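Local coordinates for EscN (PDB 2OBL), which is a type III secretion system protein of the P-loop nucleotide-binding family, related to the alpha and beta subunits of ATP synthase, at residues S183-V188 / F192-F197; Q322-Q327 / E336-S341; R14-D17 / R21-E24. The protein carries 1 engineered substitution. One frame throughout, in Å; residues are numbered along the deposited sequence.

Contact 1: S183-V188 / F192-F197; sequences SGEPDV and FPPSVF
Glu185 lays its carboxylate against the first turn of helix 194-204, and the polar part of the contact is gathered there. Glu185 OE1 accepts the backbone N-H of Ser195 through its syn lone pair, with OE1 and Ser195 N 2.9 Å apart and the bond bent to 147°. The second oxygen, OE2, takes the hydroxyl of the same serine; the modelled distance of 2.4 Å from Ser195 OG to Glu185 OE2 is so short that its exact value is doubtful. With chi1 at 58°, Ser195 OG lies between its backbone N and carbonyl carbon, which brings the hydroxyl to OE2 while the backbone N-H meets OE1.

Backbone contacts close the turn farther on. Val188 N donates to Phe192 O at 2.9 Å, while Pro186 O receives a CA-H...O contact from Pro193 CA at 3.3 Å. A side-chain bond, Asp187 OD1 with Gly191 N, adds to these.

Apolar contacts fill in between. Glu185 CB meets Pro193 CB at 3.5 Å, the two side chains crossing at about a right angle. Val188 CG1 reaches both Pro194 CD (3.9 Å) and, obliquely, Phe197 CE2 (3.7 Å), whose ring also has a cation-pi partner in Arg189.

Within the nucleotide-binding domain, the loop leaving helix 169-182 through a Schellman motif at Gly184 is thus joined to the next helix. Pro193, at the N-cap position, and Pro194 have no N-H to give, and Ser195 brings the first one available. Meeting it with a carboxylate probably stabilises the negative charge of Glu185 against the positive helix end.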
loop_
_atom_site.group_PDB
_atom_site.type_symbol
_atom_site.label_atom_id
_atom_site.label_comp_id
_atom_site.label_asym_id
_atom_site.label_seq_id
_atom_site.Cartn_x
_atom_site.Cartn_y
_atom_site.Cartn_z
ATOM N N SER A 183 -17.900 -5.611 23.672
ATOM C CA SER A 183 -18.686 -4.531 24.267
ATOM C C SER A 183 -20.183 -4.817 24.177
ATOM O O SER A 183 -20.997 -4.035 24.677
ATOM C CB SER A 183 -18.362 -3.179 23.614
ATOM O OG SER A 183 -18.945 -3.092 22.319
ATOM N N GLY A 184 -20.541 -5.917 23.511
ATOM C CA GLY A 184 -21.941 -6.337 23.416
ATOM C C GLY A 184 -22.630 -6.031 22.095
ATOM O O GLY A 184 -23.829 -6.251 21.953
ATOM N N GLU A 185 -21.881 -5.526 21.120
ATOM C CA GLU A 185 -22.436 -5.281 19.795
ATOM C C GLU A 185 -22.788 -6.584 19.105
ATOM O O GLU A 185 -22.100 -7.594 19.285
ATOM C CB GLU A 185 -21.426 -4.564 18.914
ATOM C CG GLU A 185 -21.317 -3.089 19.115
ATOM C CD GLU A 185 -20.412 -2.483 18.067
ATOM O OE1 GLU A 185 -20.935 -1.977 17.046
ATOM O OE2 GLU A 185 -19.179 -2.555 18.252
ATOM N N PRO A 186 -23.842 -6.563 18.280
ATOM C CA PRO A 186 -24.185 -7.755 17.534
ATOM C C PRO A 186 -23.404 -7.831 16.217
ATOM O O PRO A 186 -22.883 -6.820 15.736
ATOM C CB PRO A 186 -25.676 -7.562 17.249
ATOM C CG PRO A 186 -25.821 -6.079 17.101
ATOM C CD PRO A 186 -24.751 -5.443 17.979
ATOM N N ASP A 187 -23.303 -9.036 15.670
ATOM C CA ASP A 187 -22.819 -9.247 14.311
ATOM C C ASP A 187 -23.819 -8.574 13.373
ATOM O O ASP A 187 -25.023 -8.797 13.496
ATOM C CB ASP A 187 -22.761 -10.757 14.050
ATOM C CG ASP A 187 -22.582 -11.109 12.579
ATOM O OD1 ASP A 187 -22.216 -10.232 11.764
ATOM O OD2 ASP A 187 -22.797 -12.295 12.242
ATOM N N VAL A 188 -23.349 -7.728 12.458
ATOM C CA VAL A 188 -24.263 -7.178 11.448
ATOM C C VAL A 188 -24.008 -7.770 10.066
ATOM O O VAL A 188 -24.947 -8.065 9.340
ATOM C CB VAL A 188 -24.295 -5.617 11.400
ATOM C CG1 VAL A 188 -22.972 -5.037 10.938
ATOM C CG2 VAL A 188 -25.433 -5.130 10.508
ATOM N N PHE A 192 -18.907 -9.143 11.725
ATOM C CA PHE A 192 -18.451 -7.816 12.154
ATOM C C PHE A 192 -19.558 -6.955 12.734
ATOM O O PHE A 192 -20.637 -6.864 12.153
ATOM C CB PHE A 192 -17.782 -7.062 10.989
ATOM C CG PHE A 192 -16.499 -7.698 10.525
ATOM C CD1 PHE A 192 -15.295 -7.392 11.152
ATOM C CD2 PHE A 192 -16.505 -8.621 9.490
ATOM C CE1 PHE A 192 -14.113 -7.993 10.769
ATOM C CE2 PHE A 192 -15.324 -9.233 9.077
ATOM C CZ PHE A 192 -14.119 -8.926 9.715
ATOM N N PRO A 193 -19.284 -6.298 13.872
ATOM C CA PRO A 193 -20.277 -5.350 14.389
ATOM C C PRO A 193 -20.214 -3.980 13.697
ATOM O O PRO A 193 -19.211 -3.635 13.037
ATOM C CB PRO A 193 -19.903 -5.227 15.862
ATOM C CG PRO A 193 -18.387 -5.452 15.882
ATOM C CD PRO A 193 -18.095 -6.406 14.740
ATOM N N PRO A 194 -21.288 -3.196 13.844
ATOM C CA PRO A 194 -21.361 -1.861 13.272
ATOM C C PRO A 194 -20.128 -0.983 13.504
ATOM O O PRO A 194 -19.720 -0.270 12.576
ATOM C CB PRO A 194 -22.610 -1.268 13.943
ATOM C CG PRO A 194 -23.485 -2.466 14.166
ATOM C CD PRO A 194 -22.527 -3.562 14.558
ATOM N N SER A 195 -19.525 -1.055 14.690
ATOM C CA SER A 195 -18.371 -0.207 15.035
ATOM C C SER A 195 -17.186 -0.328 14.066
ATOM O O SER A 195 -16.504 0.652 13.782
ATOM C CB SER A 195 -17.884 -0.469 16.459
ATOM O OG SER A 195 -17.511 -1.826 16.661
ATOM N N VAL A 196 -16.929 -1.535 13.576
ATOM C CA VAL A 196 -15.784 -1.734 12.698
ATOM C C VAL A 196 -16.042 -1.012 11.374
ATOM O O VAL A 196 -15.180 -0.298 10.865
ATOM C CB VAL A 196 -15.498 -3.226 12.451
ATOM C CG1 VAL A 196 -14.260 -3.379 11.566
ATOM C CG2 VAL A 196 -15.281 -3.956 13.773
ATOM N N PHE A 197 -17.244 -1.177 10.829
ATOM C CA PHE A 197 -17.573 -0.514 9.572
ATOM C C PHE A 197 -17.471 1.002 9.671
ATOM O O PHE A 197 -16.863 1.640 8.819
ATOM C CB PHE A 197 -18.943 -0.947 9.074
ATOM C CG PHE A 197 -18.991 -2.393 8.702
ATOM C CD1 PHE A 197 -18.340 -2.845 7.570
ATOM C CD2 PHE A 197 -19.641 -3.306 9.519
ATOM C CE1 PHE A 197 -18.363 -4.195 7.221
ATOM C CE2 PHE A 197 -19.684 -4.645 9.180
ATOM C CZ PHE A 197 -19.035 -5.095 8.032
#

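Contact 2: Q322-Q327 / E336-S341; sequences QNFIQQ and EKTIES
Phe324 reaches out of helix 318-325 and sets the rim of its ring against helix 335-345, with Ser341 and Thr338 as its partners. The ring meets both edge-on, near its own plane: CD1 of Phe324 lies 3.8 Å from Ser341 CB, and CE1 comes within 3.4 Å of Thr338 O, so that a slightly positive aromatic C-H edge faces a carbonyl oxygen. At the far end, Phe324 CZ touches the methyl CG2 of Thr338 at 4.0 Å, these two side chains crossing roughly at a right angle. The benzyl group spans the gap because CG is anti to the backbone N (chi1 176°), which throws the ring outward.

The next shell surrounds these partners. Ser341 OG bonds to Lys337 O at 3.0 Å, on the opposite face of that carbonyl from Ser341 N, which turns the hydroxyl back onto its own helix, while CB, placed by the backbone, faces the ring. Thr338 OG1 is bonded to Ser334 O and Ser333 OG, which directs its methyl toward Phe324. Leu342 and Val345 extend the apolar bed of the ring along the same helix. Behind Phe324, Arg60 grips the carbonyls of Phe324 and Gln326 where helix 318-325 ends.

The two segments run in roughly opposite directions, and their helices are joined by a connection of nine residues, 326-334. The result is a helical hairpin in the C-terminal domain of the EscN family, in which the edge of Phe324 meets the second helix.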
loop_
_atom_site.group_PDB
_atom_site.type_symbol
_atom_site.label_atom_id
_atom_site.label_comp_id
_atom_site.label_asym_id
_atom_site.label_seq_id
_atom_site.Cartn_x
_atom_site.Cartn_y
_atom_site.Cartn_z
ATOM N N GLN A 322 7.595 -7.113 -20.231
ATOM C CA GLN A 322 7.797 -7.962 -19.064
ATOM C C GLN A 322 9.002 -7.532 -18.222
ATOM O O GLN A 322 8.925 -7.520 -16.997
ATOM C CB GLN A 322 7.894 -9.442 -19.469
ATOM C CG GLN A 322 6.601 -10.002 -20.047
ATOM C CD GLN A 322 5.434 -9.892 -19.078
ATOM O OE1 GLN A 322 4.362 -9.386 -19.420
ATOM N NE2 GLN A 322 5.644 -10.352 -17.858
ATOM N N ASN A 323 10.105 -7.165 -18.873
ATOM C CA ASN A 323 11.271 -6.636 -18.156
ATOM C C ASN A 323 10.981 -5.320 -17.441
ATOM O O ASN A 323 11.652 -4.963 -16.461
ATOM C CB ASN A 323 12.452 -6.426 -19.104
ATOM C CG ASN A 323 13.119 -7.718 -19.505
ATOM O OD1 ASN A 323 12.780 -8.793 -19.006
ATOM N ND2 ASN A 323 14.081 -7.623 -20.412
ATOM N N PHE A 324 9.992 -4.595 -17.955
ATOM C CA PHE A 324 9.580 -3.326 -17.369
ATOM C C PHE A 324 8.746 -3.557 -16.096
ATOM O O PHE A 324 9.045 -3.007 -15.028
ATOM C CB PHE A 324 8.787 -2.506 -18.394
ATOM C CG PHE A 324 8.233 -1.206 -17.850
ATOM C CD1 PHE A 324 9.051 -0.096 -17.693
ATOM C CD2 PHE A 324 6.893 -1.098 -17.503
ATOM C CE1 PHE A 324 8.546 1.098 -17.199
ATOM C CE2 PHE A 324 6.381 0.100 -16.992
ATOM C CZ PHE A 324 7.210 1.194 -16.850
ATOM N N ILE A 325 7.709 -4.381 -16.208
ATOM C CA ILE A 325 6.793 -4.558 -15.072
ATOM C C ILE A 325 7.312 -5.545 -14.038
ATOM O O ILE A 325 7.026 -5.405 -12.848
ATOM C CB ILE A 325 5.355 -4.936 -15.506
ATOM C CG1 ILE A 325 5.347 -6.232 -16.318
ATOM C CG2 ILE A 325 4.716 -3.778 -16.275
ATOM C CD1 ILE A 325 3.950 -6.700 -16.744
ATOM N N GLN A 326 8.058 -6.550 -14.484
ATOM C CA GLN A 326 8.741 -7.407 -13.535
ATOM C C GLN A 326 9.971 -6.647 -13.069
ATOM O O GLN A 326 10.640 -5.963 -13.864
ATOM C CB GLN A 326 9.100 -8.772 -14.148
ATOM C CG GLN A 326 7.885 -9.624 -14.477
ATOM C CD GLN A 326 8.250 -10.934 -15.150
ATOM O OE1 GLN A 326 7.716 -11.274 -16.209
ATOM N NE2 GLN A 326 9.180 -11.668 -14.548
ATOM N N GLN A 327 10.261 -6.744 -11.778
ATOM C CA GLN A 327 11.308 -5.940 -11.177
ATOM C C GLN A 327 11.804 -6.597 -9.902
ATOM O O GLN A 327 11.027 -6.854 -8.982
ATOM C CB GLN A 327 10.747 -4.566 -10.844
ATOM C CG GLN A 327 11.769 -3.550 -10.384
ATOM C CD GLN A 327 11.114 -2.217 -10.120
ATOM O OE1 GLN A 327 9.919 -2.062 -10.335
ATOM N NE2 GLN A 327 11.885 -1.248 -9.658
ATOM N N GLU A 336 12.194 9.443 -13.471
ATOM C CA GLU A 336 12.627 9.804 -14.819
ATOM C C GLU A 336 12.878 8.548 -15.653
ATOM O O GLU A 336 12.342 8.405 -16.750
ATOM C CB GLU A 336 13.877 10.676 -14.772
ATOM C CG GLU A 336 14.518 10.896 -16.138
ATOM C CD GLU A 336 15.763 11.750 -16.072
ATOM O OE1 GLU A 336 16.883 11.183 -16.069
ATOM O OE2 GLU A 336 15.626 12.993 -16.020
ATOM N N LYS A 337 13.668 7.624 -15.120
ATOM C CA LYS A 337 14.001 6.405 -15.848
ATOM C C LYS A 337 12.777 5.555 -16.156
ATOM O O LYS A 337 12.679 4.964 -17.233
ATOM C CB LYS A 337 15.023 5.567 -15.082
ATOM C CG LYS A 337 15.339 4.241 -15.761
ATOM C CD LYS A 337 16.737 3.744 -15.416
ATOM C CE LYS A 337 16.784 3.150 -14.018
ATOM N NZ LYS A 337 18.178 2.768 -13.660
ATOM N N THR A 338 11.860 5.470 -15.190
ATOM C CA THR A 338 10.637 4.689 -15.362
ATOM C C THR A 338 9.821 5.189 -16.542
ATOM O O THR A 338 9.369 4.404 -17.379
ATOM C CB THR A 338 9.780 4.719 -14.082
ATOM O OG1 THR A 338 10.451 3.967 -13.068
ATOM C CG2 THR A 338 8.394 4.097 -14.321
ATOM N N ILE A 339 9.638 6.503 -16.614
ATOM C CA ILE A 339 8.885 7.078 -17.713
ATOM C C ILE A 339 9.610 6.867 -19.052
ATOM O O ILE A 339 8.989 6.498 -20.046
ATOM C CB ILE A 339 8.549 8.569 -17.454
ATOM C CG1 ILE A 339 7.758 8.694 -16.143
ATOM C CG2 ILE A 339 7.758 9.156 -18.631
ATOM C CD1 ILE A 339 7.432 10.129 -15.725
ATOM N N GLU A 340 10.923 7.071 -19.083
ATOM C CA GLU A 340 11.662 6.846 -20.326
ATOM C C GLU A 340 11.524 5.388 -20.780
ATOM O O GLU A 340 11.376 5.099 -21.971
ATOM C CB GLU A 340 13.136 7.245 -20.169
ATOM C CG GLU A 340 13.331 8.756 -20.014
ATOM C CD GLU A 340 14.791 9.180 -19.992
ATOM O OE1 GLU A 340 15.677 8.299 -20.053
ATOM O OE2 GLU A 340 15.051 10.399 -19.923
ATOM N N SER A 341 11.567 4.471 -19.817
ATOM C CA SER A 341 11.468 3.047 -20.116
ATOM C C SER A 341 10.079 2.662 -20.625
ATOM O O SER A 341 9.948 1.821 -21.512
ATOM C CB SER A 341 11.841 2.211 -18.882
ATOM O OG SER A 341 13.220 2.389 -18.575
#

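Contact 3: R14-D17 / R21-E24; sequences RLID and RPME
Asp17 and Arg21 face each other across a tight turn, their side chains crossing obliquely with the carboxylate and guanidinium planes 27° apart. Arg21 NH1 lies 3.0 Å from Asp17 OD2 in a salt bridge, and meets that oxygen nearly along its C-O axis. The other oxygen, Asp17 OD1, takes the backbone N of Arg21 at 2.8 Å from above the carboxylate plane. Two different groups of one arginine thereby hold the aspartate, whose chi1 of 73° tucks the carboxylate over its own backbone toward Arg21.

Glu24 serves the other end of the contact. Glu24 OE1 accepts Leu15 N at 3.0 Å, again from above the carboxylate, and is also bound by a water that links Arg14 NH1, Leu15 O and Glu24 N. Arg14 itself lies at an oblique angle: the oxygen is well out of the guanidinium plane and no N-H points at it, so the direct link, a long salt bridge (Arg14 NH1 to Glu24 OE1 3.9 Å), is one of charge.

Between these pairs Met23, bent at chi3, tucks its sulfur SD 3.6 Å from Asp17 CB and curls its methyl CE toward Ile16 O. Ile16 CD1 rests on Pro22 CG at 3.9 Å.

Met23 N to Leu15 O and Asp17 N to Arg21 O flank the single bridge of Ile16 with Pro22, a non-hydrogen-bonded antiparallel pair. Such a bridged reversal resembles a short beta hairpin, and its strand 15-16 runs parallel beside strand 127-132 in the central sheet of this P-loop fold.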
loop_
_atom_site.group_PDB
_atom_site.type_symbol
_atom_site.label_atom_id
_atom_site.label_comp_id
_atom_site.label_asym_id
_atom_site.label_seq_id
_atom_site.Cartn_x
_atom_site.Cartn_y
_atom_site.Cartn_z
ATOM N N ARG A 14 12.322 3.841 15.813
ATOM C CA ARG A 14 11.930 3.049 16.980
ATOM C C ARG A 14 10.797 2.056 16.751
ATOM O O ARG A 14 9.901 2.292 15.945
ATOM C CB ARG A 14 11.572 3.956 18.152
ATOM C CG ARG A 14 12.743 4.790 18.635
ATOM C CD ARG A 14 12.580 5.170 20.087
ATOM N NE ARG A 14 13.883 5.347 20.724
ATOM C CZ ARG A 14 14.427 4.476 21.568
ATOM N NH1 ARG A 14 13.777 3.359 21.911
ATOM N NH2 ARG A 14 15.618 4.727 22.078
ATOM N N LEU A 15 10.843 0.959 17.500
ATOM C CA LEU A 15 9.735 0.007 17.556
ATOM C C LEU A 15 8.828 0.409 18.702
ATOM O O LEU A 15 9.273 0.549 19.843
ATOM C CB LEU A 15 10.249 -1.408 17.816
ATOM C CG LEU A 15 10.963 -2.097 16.667
ATOM C CD1 LEU A 15 11.803 -3.247 17.213
ATOM C CD2 LEU A 15 9.936 -2.594 15.697
ATOM N N ILE A 16 7.552 0.551 18.384
ATOM C CA ILE A 16 6.568 1.143 19.256
ATOM C C ILE A 16 5.405 0.167 19.320
ATOM O O ILE A 16 5.053 -0.414 18.290
ATOM C CB ILE A 16 6.067 2.440 18.557
ATOM C CG1 ILE A 16 7.208 3.457 18.439
ATOM C CG2 ILE A 16 4.869 2.997 19.223
ATOM C CD1 ILE A 16 7.768 3.855 19.731
ATOM N N ASP A 17 4.793 -0.011 20.493
ATOM C CA ASP A 17 3.635 -0.917 20.607
ATOM C C ASP A 17 2.331 -0.281 20.146
ATOM O O ASP A 17 2.335 0.832 19.625
ATOM C CB ASP A 17 3.494 -1.556 22.004
ATOM C CG ASP A 17 3.003 -0.590 23.081
ATOM O OD1 ASP A 17 2.553 0.525 22.768
ATOM O OD2 ASP A 17 3.070 -0.968 24.279
ATOM N N ARG A 21 3.942 2.990 23.033
ATOM C CA ARG A 21 5.054 2.864 23.977
ATOM C C ARG A 21 6.247 2.171 23.321
ATOM O O ARG A 21 6.103 1.101 22.742
ATOM C CB ARG A 21 4.605 2.098 25.234
ATOM C CG ARG A 21 3.441 2.760 25.978
ATOM C CD ARG A 21 2.537 1.753 26.696
ATOM N NE ARG A 21 3.097 1.284 27.961
ATOM C CZ ARG A 21 3.441 0.023 28.210
ATOM N NH1 ARG A 21 3.266 -0.918 27.288
ATOM N NH2 ARG A 21 3.952 -0.298 29.388
ATOM N N PRO A 22 7.430 2.797 23.374
ATOM C CA PRO A 22 8.648 2.128 22.903
ATOM C C PRO A 22 8.835 0.718 23.489
ATOM O O PRO A 22 8.663 0.520 24.691
ATOM C CB PRO A 22 9.761 3.068 23.373
ATOM C CG PRO A 22 9.115 4.415 23.382
ATOM C CD PRO A 22 7.698 4.168 23.848
ATOM N N MET A 23 9.179 -0.243 22.629
ATOM C CA MET A 23 9.311 -1.652 23.017
ATOM C C MET A 23 10.762 -2.126 23.164
ATOM O O MET A 23 11.019 -3.190 23.732
ATOM C CB MET A 23 8.591 -2.544 22.008
ATOM C CG MET A 23 7.087 -2.505 22.154
ATOM S SD MET A 23 6.258 -3.619 21.031
ATOM C CE MET A 23 6.885 -3.036 19.477
ATOM N N GLU A 24 11.709 -1.352 22.645
ATOM C CA GLU A 24 13.106 -1.736 22.776
ATOM C C GLU A 24 13.574 -1.308 24.150
ATOM O O GLU A 24 13.224 -0.231 24.623
ATOM C CB GLU A 24 13.958 -1.088 21.694
ATOM C CG GLU A 24 13.578 -1.539 20.290
ATOM C CD GLU A 24 13.909 -0.506 19.237
ATOM O OE1 GLU A 24 13.251 0.559 19.191
ATOM O OE2 GLU A 24 14.824 -0.778 18.440
HETATM O O HOH W 1 11.578 1.214 21.091
#

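Overall arrangement
Along the chain the order is contact 3, contact 1, contact 2, each closing before the next opens, and none touches another. Contact 3 joins the central mixed sheet through strand 15-16, whereas contact 1 ties the loop after helix 169-182 to helix 194-204 of the nucleotide-binding domain; their centres are 30 Å apart. Contact 2 belongs to the helical C-terminal region, with its centre 45 Å from that of contact 1 and 37 Å from that of contact 3, on the opposite side of the chain's centre from both. Each contact joins segments close in sequence, in a separate part of the chain: a strand at the edge of the sheet, a helix start and a helical hairpin.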